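Local coordinates for alpha-galactosidase (PDB 3MI6), which probably hydrolyses terminal, non-reducing alpha-D-galactose residues of galactose oligosaccharides, galactomannans and galactolipids, at residues Ala118-Ser122 against Leu506-Gln510; Ala570-Val576 against Gly600-Leu606. All coordinates share one frame; numbering follows the deposited sequence.

Interaction 1: Ala118-Ser122 against Leu506-Gln510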
loop_
_atom_site.group_PDB
_atom_site.type_symbol
_atom_site.label_atom_id
_atom_site.label_comp_id
_atom_site.label_asym_id
_atom_site.label_seq_id
_atom_site.Cartn_x
_atom_site.Cartn_y
_atom_site.Cartn_z
ATOM N N ALA D 118 28.694 -19.386 32.917
ATOM C CA ALA D 118 28.993 -19.392 34.327
ATOM C C ALA D 118 28.003 -18.531 35.092
ATOM O O ALA D 118 27.355 -19.014 36.022
ATOM C CB ALA D 118 30.427 -18.938 34.580
ATOM N N ASN D 119 27.874 -17.264 34.707
ATOM C CA ASN D 119 27.079 -16.338 35.510
ATOM C C ASN D 119 25.833 -15.752 34.851
ATOM O O ASN D 119 25.147 -14.940 35.468
ATOM C CB ASN D 119 27.949 -15.202 36.022
ATOM C CG ASN D 119 29.118 -15.696 36.815
ATOM O OD1 ASN D 119 30.275 -15.426 36.472
ATOM N ND2 ASN D 119 28.830 -16.449 37.883
ATOM N N LEU D 120 25.553 -16.158 33.614
ATOM C CA LEU D 120 24.420 -15.641 32.866
ATOM C C LEU D 120 23.415 -16.741 32.565
ATOM O O LEU D 120 23.796 -17.889 32.356
ATOM C CB LEU D 120 24.899 -15.058 31.536
ATOM C CG LEU D 120 25.540 -13.680 31.517
ATOM C CD1 LEU D 120 26.252 -13.445 30.192
ATOM C CD2 LEU D 120 24.480 -12.630 31.773
ATOM N N PRO D 121 22.126 -16.389 32.521
ATOM C CA PRO D 121 21.105 -17.310 32.006
ATOM C C PRO D 121 21.509 -17.698 30.597
ATOM O O PRO D 121 22.043 -16.855 29.879
ATOM C CB PRO D 121 19.844 -16.451 31.953
ATOM C CG PRO D 121 20.338 -15.017 31.997
ATOM C CD PRO D 121 21.605 -15.038 32.772
ATOM N N SER D 122 21.283 -18.941 30.202
ATOM C CA SER D 122 21.838 -19.413 28.942
ATOM C C SER D 122 21.290 -20.761 28.528
ATOM O O SER D 122 20.457 -21.353 29.213
ATOM C CB SER D 122 23.364 -19.494 29.041
ATOM O OG SER D 122 23.754 -20.317 30.131
ATOM N N LEU D 506 23.640 -8.461 36.159
ATOM C CA LEU D 506 24.324 -9.624 36.711
ATOM C C LEU D 506 23.922 -9.842 38.173
ATOM O O LEU D 506 23.731 -10.971 38.610
ATOM C CB LEU D 506 25.839 -9.477 36.581
ATOM C CG LEU D 506 26.353 -9.403 35.142
ATOM C CD1 LEU D 506 27.855 -9.215 35.102
ATOM C CD2 LEU D 506 25.936 -10.622 34.332
ATOM N N GLY D 507 23.779 -8.753 38.919
ATOM C CA GLY D 507 23.309 -8.822 40.290
ATOM C C GLY D 507 21.950 -9.494 40.448
ATOM O O GLY D 507 21.768 -10.368 41.327
ATOM N N VAL D 508 20.989 -9.083 39.615
ATOM C CA VAL D 508 19.673 -9.686 39.632
ATOM C C VAL D 508 19.861 -11.171 39.354
ATOM O O VAL D 508 19.351 -12.003 40.099
ATOM C CB VAL D 508 18.676 -8.980 38.646
ATOM C CG1 VAL D 508 17.441 -9.856 38.320
ATOM C CG2 VAL D 508 18.226 -7.659 39.217
ATOM N N TYR D 509 20.629 -11.525 38.332
ATOM C CA TYR D 509 20.832 -12.946 38.072
ATOM C C TYR D 509 21.447 -13.643 39.284
ATOM O O TYR D 509 20.998 -14.716 39.692
ATOM C CB TYR D 509 21.680 -13.187 36.828
ATOM C CG TYR D 509 21.016 -12.718 35.568
ATOM C CD1 TYR D 509 19.638 -12.740 35.446
ATOM C CD2 TYR D 509 21.758 -12.256 34.503
ATOM C CE1 TYR D 509 19.010 -12.321 34.300
ATOM C CE2 TYR D 509 21.136 -11.818 33.343
ATOM C CZ TYR D 509 19.754 -11.855 33.250
ATOM O OH TYR D 509 19.121 -11.430 32.097
ATOM N N GLN D 510 22.468 -13.028 39.865
ATOM C CA GLN D 510 23.043 -13.532 41.108
ATOM C C GLN D 510 21.936 -13.918 42.089
ATOM O O GLN D 510 21.935 -15.013 42.645
ATOM C CB GLN D 510 23.969 -12.479 41.744
ATOM C CG GLN D 510 25.445 -12.580 41.345
ATOM C CD GLN D 510 25.993 -13.982 41.561
ATOM O OE1 GLN D 510 26.270 -14.397 42.708
ATOM N NE2 GLN D 510 26.137 -14.734 40.458
#
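The phenolic oxygen of Y509 is hydrogen-bonded to the hydroxyl of S255 and also lies against P121, whose CG is 3.8 Å from Y509 OH. Here the N-terminal domain of a family 36 glycosidase meets its catalytic (beta/alpha)8 barrel: residues 118-122 lie in the loop between strands 103-112 and 132-140, and Y509 stands on helix 500-518, which follows the barrel strand 475-478.

The centre of the contact is a CH-pi interaction. P121 CD sits over one face of the Y509 ring, 3.4 Å from its centroid and 20° off the ring normal, displaced toward the CD2-CE2 side, while P121 CG reaches on toward CZ. Proline suits this place because its pyrrolidine is compact and rigid, and its CD, bonded to the amide nitrogen, carries C-H bonds polarised enough to favour a ring face. With chi1 at -65°, CG of Y509 is anti to its carbonyl carbon, which carries the ring off the helix toward P121, whose side chain crosses it at about a right angle. V253 and Y540 also pack on P121, so it is touched from both domains.

L120 adds an apolar flank with one methyl: its CD2 is 3.8 Å from Y509 CE2. The same methyl meets L506 one helical turn earlier, CD2 to CD2 at 3.6 Å. A leucine in place of Y509 would probably leave S255 without this hydroxyl partner and P121 without a flat surface to rest on. The side chains of Y509 and W478, a predicted substrate-binding residue, are about 8 Å apart. At the outer margin, where N119 is exposed, the amides of N119 and Q510 are turned 79° from each other, with ND2 of N119 4.1 Å from NE2 of Q510.

Interaction 2: Ala570-Val576 against Gly600-Leu606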
loop_
_atom_site.group_PDB
_atom_site.type_symbol
_atom_site.label_atom_id
_atom_site.label_comp_id
_atom_site.label_asym_id
_atom_site.label_seq_id
_atom_site.Cartn_x
_atom_site.Cartn_y
_atom_site.Cartn_z
ATOM N N ALA D 570 2.893 -20.992 27.784
ATOM C CA ALA D 570 3.378 -21.486 29.066
ATOM C C ALA D 570 3.999 -20.357 29.899
ATOM O O ALA D 570 3.932 -20.366 31.129
ATOM C CB ALA D 570 4.387 -22.604 28.845
HETATM N N MSE D 571 4.575 -19.380 29.210
HETATM C CA MSE D 571 5.291 -18.287 29.844
HETATM C C MSE D 571 4.404 -17.114 30.311
HETATM O O MSE D 571 4.847 -16.271 31.099
HETATM C CB MSE D 571 6.368 -17.777 28.894
HETATM C CG MSE D 571 7.458 -18.798 28.573
HETATM SE SE MSE D 571 8.839 -18.031 27.411
HETATM C CE MSE D 571 9.936 -19.644 27.094
HETATM N N MSE D 572 3.156 -17.079 29.848
HETATM C CA MSE D 572 2.272 -15.935 30.076
HETATM C C MSE D 572 1.265 -16.126 31.205
HETATM O O MSE D 572 0.272 -16.834 31.043
HETATM C CB MSE D 572 1.475 -15.628 28.811
HETATM C CG MSE D 572 2.220 -14.927 27.702
HETATM SE SE MSE D 572 1.078 -14.883 26.075
HETATM C CE MSE D 572 1.903 -16.331 25.010
ATOM N N GLY D 573 1.484 -15.472 32.337
ATOM C CA GLY D 573 0.443 -15.432 33.343
ATOM C C GLY D 573 -0.752 -14.676 32.771
ATOM O O GLY D 573 -0.571 -13.761 31.984
ATOM N N ALA D 574 -1.964 -15.061 33.157
ATOM C CA ALA D 574 -3.166 -14.342 32.757
ATOM C C ALA D 574 -4.256 -14.518 33.802
ATOM O O ALA D 574 -4.668 -15.631 34.072
ATOM C CB ALA D 574 -3.651 -14.843 31.422
ATOM N N HIS D 575 -4.732 -13.431 34.395
ATOM C CA HIS D 575 -5.783 -13.550 35.404
ATOM C C HIS D 575 -7.136 -13.016 34.908
ATOM O O HIS D 575 -7.198 -12.010 34.220
ATOM C CB HIS D 575 -5.395 -12.824 36.696
ATOM C CG HIS D 575 -4.075 -13.240 37.271
ATOM N ND1 HIS D 575 -3.428 -12.510 38.249
ATOM C CD2 HIS D 575 -3.286 -14.313 37.025
ATOM C CE1 HIS D 575 -2.294 -13.106 38.571
ATOM N NE2 HIS D 575 -2.184 -14.204 37.845
ATOM N N VAL D 576 -8.219 -13.688 35.272
ATOM C CA VAL D 576 -9.552 -13.146 35.055
ATOM C C VAL D 576 -9.799 -12.038 36.063
ATOM O O VAL D 576 -9.746 -12.279 37.266
ATOM C CB VAL D 576 -10.633 -14.209 35.277
ATOM C CG1 VAL D 576 -12.016 -13.559 35.316
ATOM C CG2 VAL D 576 -10.544 -15.306 34.208
ATOM N N GLY D 600 -2.906 -19.484 28.466
ATOM C CA GLY D 600 -1.754 -19.085 29.229
ATOM C C GLY D 600 -1.907 -19.788 30.553
ATOM O O GLY D 600 -2.459 -20.885 30.637
ATOM N N ASP D 601 -1.444 -19.134 31.602
ATOM C CA ASP D 601 -1.508 -19.698 32.935
ATOM C C ASP D 601 -2.597 -18.997 33.745
ATOM O O ASP D 601 -2.378 -17.922 34.320
ATOM C CB ASP D 601 -0.123 -19.623 33.591
ATOM C CG ASP D 601 0.952 -20.274 32.722
ATOM O OD1 ASP D 601 0.634 -21.278 32.048
ATOM O OD2 ASP D 601 2.103 -19.777 32.682
ATOM N N LEU D 602 -3.764 -19.641 33.771
ATOM C CA LEU D 602 -4.991 -19.093 34.350
ATOM C C LEU D 602 -4.849 -18.754 35.826
ATOM O O LEU D 602 -4.182 -19.462 36.578
ATOM C CB LEU D 602 -6.175 -20.058 34.134
ATOM C CG LEU D 602 -7.537 -19.582 34.638
ATOM C CD1 LEU D 602 -7.963 -18.342 33.888
ATOM C CD2 LEU D 602 -8.597 -20.675 34.523
ATOM N N GLY D 603 -5.479 -17.657 36.222
ATOM C CA GLY D 603 -5.369 -17.125 37.567
ATOM C C GLY D 603 -6.529 -16.180 37.783
ATOM O O GLY D 603 -7.152 -15.748 36.820
ATOM N N TYR D 604 -6.849 -15.888 39.034
ATOM C CA TYR D 604 -7.968 -15.007 39.338
ATOM C C TYR D 604 -7.515 -13.880 40.219
ATOM O O TYR D 604 -6.751 -14.091 41.149
ATOM C CB TYR D 604 -9.137 -15.774 39.968
ATOM C CG TYR D 604 -9.818 -16.653 38.970
ATOM C CD1 TYR D 604 -10.979 -16.240 38.332
ATOM C CD2 TYR D 604 -9.269 -17.875 38.618
ATOM C CE1 TYR D 604 -11.601 -17.043 37.370
ATOM C CE2 TYR D 604 -9.870 -18.682 37.667
ATOM C CZ TYR D 604 -11.037 -18.261 37.047
ATOM O OH TYR D 604 -11.627 -19.061 36.110
ATOM N N GLU D 605 -7.978 -12.677 39.917
ATOM C CA GLU D 605 -7.507 -11.487 40.610
ATOM C C GLU D 605 -8.692 -10.604 40.961
ATOM O O GLU D 605 -8.663 -9.391 40.746
ATOM C CB GLU D 605 -6.499 -10.730 39.735
ATOM C CG GLU D 605 -5.603 -9.769 40.516
ATOM C CD GLU D 605 -4.373 -9.314 39.726
ATOM O OE1 GLU D 605 -3.807 -10.119 38.949
ATOM O OE2 GLU D 605 -3.961 -8.148 39.895
ATOM N N LEU D 606 -9.747 -11.228 41.479
ATOM C CA LEU D 606 -10.947 -10.496 41.861
ATOM C C LEU D 606 -11.502 -10.934 43.208
ATOM O O LEU D 606 -11.244 -12.043 43.667
ATOM C CB LEU D 606 -12.022 -10.567 40.771
ATOM C CG LEU D 606 -12.951 -11.744 40.479
ATOM C CD1 LEU D 606 -13.667 -11.423 39.190
ATOM C CD2 LEU D 606 -12.213 -13.027 40.332
HETATM O O HOH W 1 -0.904 -16.891 37.039
#
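V576, the most deeply covered residue here, lies beside Y604 and L602 on the outward face of strands 572-576 and 601-604, the last two of the (beta/alpha)8 barrel, which helix 590-597 links as a beta-alpha-beta unit. Its CB is 3.7 Å from Y604 CE1, and its CG2 is 4.0 Å from L602 CD1. A branched, apolar valine suits this layer, where L590 and R593 of that helix pack on it. V576 N donates to G603 O (2.8 Å), and V576 O receives E605 N (3.2 Å).

D601 begins the pairing, its N giving a bond to M572 O at 2.9 Å. D601 O then takes A574 N, from above the carbonyl plane, and a water that also meets NE2 of H575. The D601 carboxylate turns back toward the A570 carbonyl.

H575 faces the barrel interior with D601, its ring passing close to G603, which has no side chain to obstruct it. As modelled, ND1 donates to OE1 of E605 at 2.5 Å; OE1 lies close to the H575 ring plane, and ND1 approaches its anti lone pair. The E605 side chain is about 5 Å from that of K477, predicted to bind substrate, and about 6 Å from that of D549, the predicted proton donor. H575 helps to orient one oxygen of E605, while OE2 lies near OE2 of E338, which probably raises the proton affinity of one acid.

In the fold
Interaction 2 is internal to the catalytic barrel, a buried pairing of its seventh and eighth strands, whereas interaction 1 joins that barrel's outer helix 500-518 to a loop of the N-terminal domain and is only partly buried, with a solvent-exposed margin. The centres of interactions 1 and 2 are about 27 Å apart, and the two do not touch. The chemistry follows the place: neighbouring strands share backbone hydrogen bonds and a polar histidine-carboxylate pair on the inner side, while the domain boundary relies on apolar and CH-pi contacts, with the hydrogen bond of Y509 to S255 beside them. Each comes within several ångströms of a predicted substrate-binding residue, W478 for interaction 1 and K477 for interaction 2.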